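Local structure of oxidoreductase, Gfo/Idh/MocA family (Vibrio cholerae, 1XEA) at residues A[95-107]-A[289-301]. The protein is a putative oxidoreductase of the Gfo/Idh/MocA family that probably binds a nicotinamide dinucleotide through its Rossmann fold. Residues are numbered along the deposited sequence; the frame is centred on the assembly and turned at random.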
loop_
_atom_site.group_PDB
_atom_site.type_symbol
_atom_site.label_atom_id
_atom_site.label_comp_id
_atom_site.label_asym_id
_atom_site.label_seq_id
_atom_site.Cartn_x
_atom_site.Cartn_y
_atom_site.Cartn_z
ATOM N N PRO A 95 21.309 22.308 14.419
ATOM C CA PRO A 95 22.353 22.932 13.601
ATOM C C PRO A 95 23.570 23.335 14.441
ATOM O O PRO A 95 23.466 23.493 15.661
ATOM C CB PRO A 95 21.628 24.132 13.005
ATOM C CG PRO A 95 20.746 24.555 14.136
ATOM C CD PRO A 95 20.190 23.241 14.639
ATOM N N LEU A 96 24.720 23.502 13.791
ATOM C CA LEU A 96 25.946 23.891 14.492
ATOM C C LEU A 96 25.781 25.283 15.089
ATOM O O LEU A 96 26.230 25.560 16.204
ATOM C CB LEU A 96 27.139 23.892 13.529
ATOM C CG LEU A 96 28.499 24.387 14.057
ATOM C CD1 LEU A 96 28.948 23.557 15.250
ATOM C CD2 LEU A 96 29.527 24.298 12.937
ATOM N N ALA A 97 25.125 26.154 14.338
ATOM C CA ALA A 97 24.903 27.508 14.786
ATOM C C ALA A 97 23.884 28.167 13.875
ATOM O O ALA A 97 23.646 27.703 12.759
ATOM C CB ALA A 97 26.209 28.289 14.771
ATOM N N ALA A 98 23.296 29.257 14.360
ATOM C CA ALA A 98 22.283 29.998 13.625
ATOM C C ALA A 98 22.821 30.766 12.428
ATOM O O ALA A 98 22.055 31.386 11.693
ATOM C CB ALA A 98 21.566 30.946 14.568
ATOM N N SER A 99 24.132 30.737 12.226
ATOM C CA SER A 99 24.717 31.445 11.096
ATOM C C SER A 99 25.907 30.687 10.546
ATOM O O SER A 99 26.500 29.863 11.240
ATOM C CB SER A 99 25.157 32.848 11.511
ATOM O OG SER A 99 26.246 32.795 12.415
ATOM N N ALA A 100 26.248 30.965 9.293
ATOM C CA ALA A 100 27.376 30.305 8.651
ATOM C C ALA A 100 28.670 30.860 9.215
ATOM O O ALA A 100 29.660 30.141 9.354
ATOM C CB ALA A 100 27.327 30.518 7.145
ATOM N N GLN A 101 28.651 32.146 9.546
ATOM C CA GLN A 101 29.818 32.811 10.106
ATOM C C GLN A 101 30.308 32.044 11.334
ATOM O O GLN A 101 31.474 31.656 11.407
ATOM C CB GLN A 101 29.467 34.256 10.489
ATOM C CG GLN A 101 30.639 35.065 11.049
ATOM C CD GLN A 101 31.795 35.198 10.062
ATOM O OE1 GLN A 101 31.685 35.884 9.042
ATOM N NE2 GLN A 101 32.910 34.533 10.362
ATOM N N GLU A 102 29.410 31.823 12.291
ATOM C CA GLU A 102 29.746 31.094 13.509
ATOM C C GLU A 102 30.278 29.717 13.154
ATOM O O GLU A 102 31.254 29.245 13.739
ATOM C CB GLU A 102 28.513 30.948 14.403
ATOM C CG GLU A 102 27.897 32.273 14.805
ATOM C CD GLU A 102 26.817 32.138 15.864
ATOM O OE1 GLU A 102 27.145 31.780 17.016
ATOM O OE2 GLU A 102 25.635 32.392 15.542
ATOM N N CYS A 103 29.625 29.078 12.190
ATOM C CA CYS A 103 30.035 27.756 11.742
ATOM C C CYS A 103 31.467 27.816 11.262
ATOM O O CYS A 103 32.305 27.025 11.687
ATOM C CB CYS A 103 29.131 27.271 10.604
ATOM S SG CYS A 103 27.482 26.701 11.138
ATOM N N GLU A 104 31.749 28.758 10.372
ATOM C CA GLU A 104 33.098 28.895 9.851
ATOM C C GLU A 104 34.082 29.131 10.996
ATOM O O GLU A 104 35.149 28.516 11.030
ATOM C CB GLU A 104 33.143 30.032 8.831
ATOM C CG GLU A 104 32.162 29.830 7.682
ATOM C CD GLU A 104 32.093 31.038 6.768
ATOM O OE1 GLU A 104 31.920 32.162 7.290
ATOM O OE2 GLU A 104 32.198 30.870 5.531
ATOM N N ASN A 105 33.713 29.998 11.942
ATOM C CA ASN A 105 34.576 30.287 13.098
ATOM C C ASN A 105 34.902 28.994 13.859
ATOM O O ASN A 105 36.066 28.614 13.991
ATOM C CB ASN A 105 33.902 31.279 14.063
ATOM C CG ASN A 105 33.878 32.709 13.526
ATOM O OD1 ASN A 105 34.893 33.225 13.049
ATOM N ND2 ASN A 105 32.720 33.358 13.618
ATOM N N LEU A 106 33.862 28.332 14.360
ATOM C CA LEU A 106 34.021 27.093 15.105
ATOM C C LEU A 106 34.903 26.057 14.397
ATOM O O LEU A 106 35.704 25.369 15.044
ATOM C CB LEU A 106 32.649 26.493 15.426
ATOM C CG LEU A 106 31.857 27.268 16.477
ATOM C CD1 LEU A 106 30.415 26.800 16.515
ATOM C CD2 LEU A 106 32.522 27.088 17.831
ATOM N N TYR A 107 34.772 25.926 13.080
ATOM C CA TYR A 107 35.610 24.960 12.381
ATOM C C TYR A 107 37.026 25.455 12.227
ATOM O O TYR A 107 37.973 24.673 12.325
ATOM C CB TYR A 107 35.038 24.580 11.013
ATOM C CG TYR A 107 34.164 23.359 11.096
ATOM C CD1 TYR A 107 32.786 23.456 10.923
ATOM C CD2 TYR A 107 34.702 22.117 11.442
ATOM C CE1 TYR A 107 31.959 22.357 11.101
ATOM C CE2 TYR A 107 33.886 21.007 11.625
ATOM C CZ TYR A 107 32.511 21.138 11.455
ATOM O OH TYR A 107 31.679 20.066 11.679
ATOM N N ILE A 289 33.688 17.484 7.101
ATOM C CA ILE A 289 33.703 18.872 7.534
ATOM C C ILE A 289 33.186 19.778 6.414
ATOM O O ILE A 289 32.305 20.607 6.645
ATOM C CB ILE A 289 35.123 19.316 7.896
ATOM C CG1 ILE A 289 35.735 18.339 8.889
ATOM C CG2 ILE A 289 35.095 20.709 8.466
ATOM C CD1 ILE A 289 37.214 18.456 8.984
ATOM N N GLU A 290 33.734 19.617 5.208
ATOM C CA GLU A 290 33.330 20.427 4.058
ATOM C C GLU A 290 31.835 20.355 3.798
ATOM O O GLU A 290 31.218 21.358 3.444
ATOM C CB GLU A 290 34.076 20.000 2.784
ATOM C CG GLU A 290 35.541 20.440 2.704
ATOM C CD GLU A 290 36.114 20.358 1.280
ATOM O OE1 GLU A 290 36.132 19.244 0.684
ATOM O OE2 GLU A 290 36.551 21.418 0.753
ATOM N N ARG A 291 31.257 19.169 3.972
ATOM C CA ARG A 291 29.829 18.999 3.754
ATOM C C ARG A 291 29.093 19.744 4.855
ATOM O O ARG A 291 28.086 20.410 4.610
ATOM C CB ARG A 291 29.448 17.513 3.766
ATOM C CG ARG A 291 27.949 17.265 3.635
ATOM C CD ARG A 291 27.586 15.786 3.601
ATOM N NE ARG A 291 26.133 15.596 3.608
ATOM C CZ ARG A 291 25.523 14.425 3.440
ATOM N NH1 ARG A 291 26.233 13.324 3.247
ATOM N NH2 ARG A 291 24.201 14.355 3.462
ATOM N N ASN A 292 29.606 19.642 6.075
ATOM C CA ASN A 292 28.978 20.338 7.193
ATOM C C ASN A 292 28.943 21.848 6.911
ATOM O O ASN A 292 27.881 22.476 6.938
ATOM C CB ASN A 292 29.727 20.030 8.489
ATOM C CG ASN A 292 29.565 18.592 8.902
ATOM O OD1 ASN A 292 28.451 18.106 9.040
ATOM N ND2 ASN A 292 30.663 17.901 9.087
ATOM N N LEU A 293 30.105 22.423 6.620
ATOM C CA LEU A 293 30.180 23.835 6.317
ATOM C C LEU A 293 29.237 24.173 5.192
ATOM O O LEU A 293 28.371 25.032 5.324
ATOM C CB LEU A 293 31.593 24.212 5.909
ATOM C CG LEU A 293 32.517 24.288 7.118
ATOM C CD1 LEU A 293 33.964 24.305 6.662
ATOM C CD2 LEU A 293 32.179 25.526 7.934
ATOM N N ALA A 294 29.404 23.483 4.077
ATOM C CA ALA A 294 28.574 23.731 2.913
ATOM C C ALA A 294 27.074 23.767 3.235
ATOM O O ALA A 294 26.365 24.695 2.827
ATOM C CB ALA A 294 28.859 22.683 1.847
ATOM N N SER A 295 26.586 22.766 3.963
ATOM C CA SER A 295 25.163 22.726 4.299
ATOM C C SER A 295 24.711 23.919 5.143
ATOM O O SER A 295 23.599 24.432 4.968
ATOM C CB SER A 295 24.816 21.414 5.008
ATOM O OG SER A 295 25.069 20.323 4.145
ATOM N N HIS A 296 25.562 24.354 6.063
ATOM C CA HIS A 296 25.210 25.502 6.867
ATOM C C HIS A 296 25.408 26.765 6.043
ATOM O O HIS A 296 24.662 27.725 6.193
ATOM C CB HIS A 296 26.041 25.563 8.148
ATOM C CG HIS A 296 25.694 24.499 9.141
ATOM N ND1 HIS A 296 26.196 23.219 9.064
ATOM C CD2 HIS A 296 24.881 24.521 10.223
ATOM C CE1 HIS A 296 25.710 22.498 10.058
ATOM N NE2 HIS A 296 24.909 23.264 10.776
ATOM N N GLN A 297 26.394 26.774 5.159
ATOM C CA GLN A 297 26.597 27.963 4.355
ATOM C C GLN A 297 25.420 28.104 3.398
ATOM O O GLN A 297 24.949 29.212 3.142
ATOM C CB GLN A 297 27.926 27.877 3.596
ATOM C CG GLN A 297 29.149 27.871 4.528
ATOM C CD GLN A 297 30.477 27.706 3.789
ATOM O OE1 GLN A 297 30.610 26.868 2.892
ATOM N NE2 GLN A 297 31.474 28.490 4.185
ATOM N N LEU A 298 24.933 26.976 2.885
ATOM C CA LEU A 298 23.793 26.978 1.970
ATOM C C LEU A 298 22.525 27.446 2.702
ATOM O O LEU A 298 21.733 28.224 2.165
ATOM C CB LEU A 298 23.560 25.576 1.410
ATOM C CG LEU A 298 23.147 25.453 -0.064
ATOM C CD1 LEU A 298 22.372 24.161 -0.210
ATOM C CD2 LEU A 298 22.319 26.636 -0.527
ATOM N N ALA A 299 22.333 26.957 3.923
ATOM C CA ALA A 299 21.179 27.344 4.710
ATOM C C ALA A 299 21.196 28.857 4.902
ATOM O O ALA A 299 20.162 29.518 4.814
ATOM C CB ALA A 299 21.202 26.645 6.055
ATOM N N GLU A 300 22.379 29.402 5.167
ATOM C CA GLU A 300 22.533 30.839 5.357
ATOM C C GLU A 300 22.045 31.559 4.111
ATOM O O GLU A 300 21.198 32.453 4.188
ATOM C CB GLU A 300 24.004 31.183 5.593
ATOM C CG GLU A 300 24.310 31.643 7.009
ATOM C CD GLU A 300 23.555 32.901 7.378
ATOM O OE1 GLU A 300 23.675 33.902 6.636
ATOM O OE2 GLU A 300 22.846 32.887 8.410
ATOM N N ALA A 301 22.590 31.146 2.968
ATOM C CA ALA A 301 22.252 31.718 1.673
ATOM C C ALA A 301 20.754 31.691 1.438
ATOM O O ALA A 301 20.157 32.690 1.037
ATOM C CB ALA A 301 22.956 30.954 0.582
#
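Gln297 NE2 donates to Glu104 OE2 at 2.8 Å in a bond bent to 136°, the amide and carboxylate planes standing steeply to each other. Both ring nitrogens of His296 are engaged as well: NE2 accepts from the backbone N of Leu96 at 3.0 Å, while ND1 donates to Asn292 O, one turn back in its own helix. The Leu96 N-H points almost straight at the nitrogen (174°), though it comes in tilted from the imidazole plane; the ND1 bond lies in that plane. Between them they fix the ring's rotation, and acceptance at NE2 with donation at ND1 is consistent with a neutral imidazole. Cys103 SG rests obliquely against the same ring, 3.5 Å from His296 CG, and Pro95 CA meets its edge.

Farther along, Ile289 CG2 sits over one face of the Tyr107 ring, 3.6 Å from its centroid, and Leu293 CD2 approaches Tyr107 CD1 at 3.7 Å. The phenol runs on past Asn292, its plane nearly parallel to the amide, to bond Leu117 O. Ala100 CB packs on Gln297 and on Glu300 CG; a bend at chi2 then turns the Glu300 carboxylate, OE2 facing the Ala98-Ser99 backbone, and it goes on to Gln304 and Arg161.

Helices 100-107 and 289-301 thus pack nearly antiparallel (161°, axes 9.1 Å apart): the cis-Pro95 loop of the Rossmann domain and the start of helix 100-112 both pack on the long C-terminal helix 286-311, as in Gfo/Idh/MocA oxidoreductases.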